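Local coordinates for protein alpha-Amylase (Thermotoga maritima, PDB 2B5D) that belongs to glycoside hydrolase family 57, a family of carbohydrate-active enzymes, and carries a further C-terminal region of the family type, at residues E108-I113 with T287-H292. Numbering follows the deposited sequence.
Sequences EHFEKI and TGIKYH
Phe110 reaches from helix 97-119 to the loop 287-292 with the far end of its ring, and both close approaches are made by that one side chain. Its CA-CB bond already points at the loop, and CG stands anti to the carbonyl carbon (chi1 -62°), which carries CZ well clear of the helix backbone. The loop meets the ring at its edge, near the ring plane: CZ lies 4.0 Å from the carbonyl O of Gly288, and CE2 comes within 4.3 Å of CG2 of Ile289. One neighbour is polar and the other a methyl, so the rim of the phenyl group spans a peptide carbonyl and an aliphatic branch, with no hydrogen bond between the segments. The touch is light, burying 79 Å² over both sides, and the closest pair of CA atoms, those of Phe110 and Gly288, is 10.0 Å apart.

The turn is held from within by Thr287 and from outside by Asp264. Thr287 OG1 accepts the N-H of Ile289 at 3.3 Å (158°), closing an ST turn around Gly288, where phi is 107° and a CB would press against the carbonyl O of Thr287, which calls for glycine. Asp264 bonds to both Thr287 OG1 and Gly288 N. Leu81 and Ile82 of helix 68-91 also pack against Phe110, while Ile289 touches Tyr106, four residues before Phe110 on helix 97-119, and Ile265 of helix 265-268. Within the family 57 region, the edge of the buried Phe110 ring thus meets an ST turn in the long loop preceding helix 309-338.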
loop_
_atom_site.group_PDB
_atom_site.type_symbol
_atom_site.label_atom_id
_atom_site.label_comp_id
_atom_site.label_asym_id
_atom_site.label_seq_id
_atom_site.Cartn_x
_atom_site.Cartn_y
_atom_site.Cartn_z
ATOM N N GLU A 108 -3.954 -40.471 -11.446
ATOM C CA GLU A 108 -4.582 -41.579 -10.713
ATOM C C GLU A 108 -5.005 -41.124 -9.303
ATOM O O GLU A 108 -6.148 -41.356 -8.878
ATOM C CB GLU A 108 -3.658 -42.832 -10.660
ATOM C CG GLU A 108 -4.415 -44.193 -10.542
ATOM C CD GLU A 108 -3.518 -45.389 -10.106
ATOM O OE1 GLU A 108 -3.893 -46.133 -9.155
ATOM O OE2 GLU A 108 -2.437 -45.592 -10.715
ATOM N N HIS A 109 -4.086 -40.449 -8.611
ATOM C CA HIS A 109 -4.298 -39.948 -7.251
ATOM C C HIS A 109 -5.487 -38.994 -7.116
ATOM O O HIS A 109 -6.362 -39.198 -6.265
ATOM C CB HIS A 109 -3.025 -39.279 -6.755
ATOM C CG HIS A 109 -3.013 -39.017 -5.285
ATOM N ND1 HIS A 109 -2.767 -37.766 -4.754
ATOM C CD2 HIS A 109 -3.216 -39.841 -4.231
ATOM C CE1 HIS A 109 -2.797 -37.837 -3.437
ATOM N NE2 HIS A 109 -3.078 -39.083 -3.095
ATOM N N PHE A 110 -5.529 -37.963 -7.962
ATOM C CA PHE A 110 -6.651 -37.021 -7.951
ATOM C C PHE A 110 -7.967 -37.694 -8.259
ATOM O O PHE A 110 -8.999 -37.285 -7.713
ATOM C CB PHE A 110 -6.450 -35.855 -8.912
ATOM C CG PHE A 110 -5.271 -35.005 -8.597
ATOM C CD1 PHE A 110 -4.741 -34.958 -7.307
ATOM C CD2 PHE A 110 -4.687 -34.224 -9.586
ATOM C CE1 PHE A 110 -3.652 -34.181 -7.025
ATOM C CE2 PHE A 110 -3.588 -33.430 -9.301
ATOM C CZ PHE A 110 -3.070 -33.416 -8.018
ATOM N N GLU A 111 -7.944 -38.703 -9.131
ATOM C CA GLU A 111 -9.169 -39.435 -9.448
ATOM C C GLU A 111 -9.649 -40.156 -8.199
ATOM O O GLU A 111 -10.810 -40.012 -7.803
ATOM C CB GLU A 111 -8.968 -40.424 -10.604
ATOM C CG GLU A 111 -9.229 -39.842 -11.996
ATOM C CD GLU A 111 -8.974 -40.844 -13.132
ATOM O OE1 GLU A 111 -9.025 -42.084 -12.882
ATOM O OE2 GLU A 111 -8.719 -40.381 -14.280
ATOM N N LYS A 112 -8.736 -40.911 -7.580
ATOM C CA LYS A 112 -8.964 -41.580 -6.295
ATOM C C LYS A 112 -9.581 -40.676 -5.225
ATOM O O LYS A 112 -10.556 -41.054 -4.571
ATOM C CB LYS A 112 -7.658 -42.182 -5.777
ATOM C CG LYS A 112 -7.578 -43.700 -5.861
ATOM C CD LYS A 112 -8.186 -44.372 -4.609
ATOM C CE LYS A 112 -9.747 -44.422 -4.645
ATOM N NZ LYS A 112 -10.364 -44.962 -3.376
ATOM N N ILE A 113 -9.004 -39.484 -5.065
ATOM C CA ILE A 113 -9.458 -38.513 -4.075
ATOM C C ILE A 113 -10.903 -38.067 -4.304
ATOM O O ILE A 113 -11.721 -38.146 -3.389
ATOM C CB ILE A 113 -8.460 -37.324 -3.966
ATOM C CG1 ILE A 113 -7.277 -37.755 -3.098
ATOM C CG2 ILE A 113 -9.119 -36.049 -3.397
ATOM C CD1 ILE A 113 -6.036 -37.011 -3.395
ATOM N N THR A 287 -0.922 -24.984 -8.211
ATOM C CA THR A 287 -1.921 -25.842 -8.848
ATOM C C THR A 287 -2.126 -27.126 -8.053
ATOM O O THR A 287 -3.214 -27.711 -8.053
ATOM C CB THR A 287 -1.508 -26.220 -10.312
ATOM O OG1 THR A 287 -0.260 -26.923 -10.301
ATOM C CG2 THR A 287 -1.357 -24.990 -11.187
ATOM N N GLY A 288 -1.061 -27.582 -7.399
ATOM C CA GLY A 288 -1.114 -28.845 -6.676
ATOM C C GLY A 288 -0.347 -29.945 -7.368
ATOM O O GLY A 288 -0.091 -31.005 -6.793
ATOM N N ILE A 289 0.011 -29.705 -8.621
ATOM C CA ILE A 289 0.912 -30.617 -9.300
ATOM C C ILE A 289 2.327 -30.053 -9.416
ATOM O O ILE A 289 2.576 -29.036 -10.086
ATOM C CB ILE A 289 0.318 -31.317 -10.599
ATOM C CG1 ILE A 289 1.438 -31.686 -11.600
ATOM C CG2 ILE A 289 -0.938 -30.605 -11.194
ATOM C CD1 ILE A 289 1.628 -30.735 -12.667
ATOM N N LYS A 290 3.224 -30.748 -8.714
ATOM C CA LYS A 290 4.590 -30.313 -8.420
ATOM C C LYS A 290 5.578 -31.454 -8.693
ATOM O O LYS A 290 5.347 -32.587 -8.265
ATOM C CB LYS A 290 4.708 -29.916 -6.938
ATOM C CG LYS A 290 3.546 -29.152 -6.326
ATOM C CD LYS A 290 4.009 -28.531 -5.036
ATOM C CE LYS A 290 2.866 -28.223 -4.097
ATOM N NZ LYS A 290 2.342 -26.851 -4.273
ATOM N N TYR A 291 6.684 -31.145 -9.363
ATOM C CA TYR A 291 7.590 -32.171 -9.901
ATOM C C TYR A 291 8.996 -32.256 -9.306
ATOM O O TYR A 291 9.743 -33.149 -9.627
ATOM C CB TYR A 291 7.717 -31.973 -11.421
ATOM C CG TYR A 291 6.444 -32.213 -12.238
ATOM C CD1 TYR A 291 5.950 -31.237 -13.072
ATOM C CD2 TYR A 291 5.780 -33.446 -12.202
ATOM C CE1 TYR A 291 4.801 -31.458 -13.832
ATOM C CE2 TYR A 291 4.630 -33.684 -12.972
ATOM C CZ TYR A 291 4.163 -32.694 -13.780
ATOM O OH TYR A 291 3.040 -32.911 -14.540
ATOM N N HIS A 292 9.366 -31.331 -8.435
ATOM C CA HIS A 292 10.720 -31.304 -7.884
ATOM C C HIS A 292 10.802 -31.817 -6.451
ATOM O O HIS A 292 9.805 -31.798 -5.704
ATOM C CB HIS A 292 11.306 -29.905 -8.014
ATOM C CG HIS A 292 11.282 -29.379 -9.427
ATOM N ND1 HIS A 292 10.118 -28.966 -10.053
ATOM C CD2 HIS A 292 12.272 -29.231 -10.339
ATOM C CE1 HIS A 292 10.404 -28.555 -11.276
ATOM N NE2 HIS A 292 11.704 -28.701 -11.470
#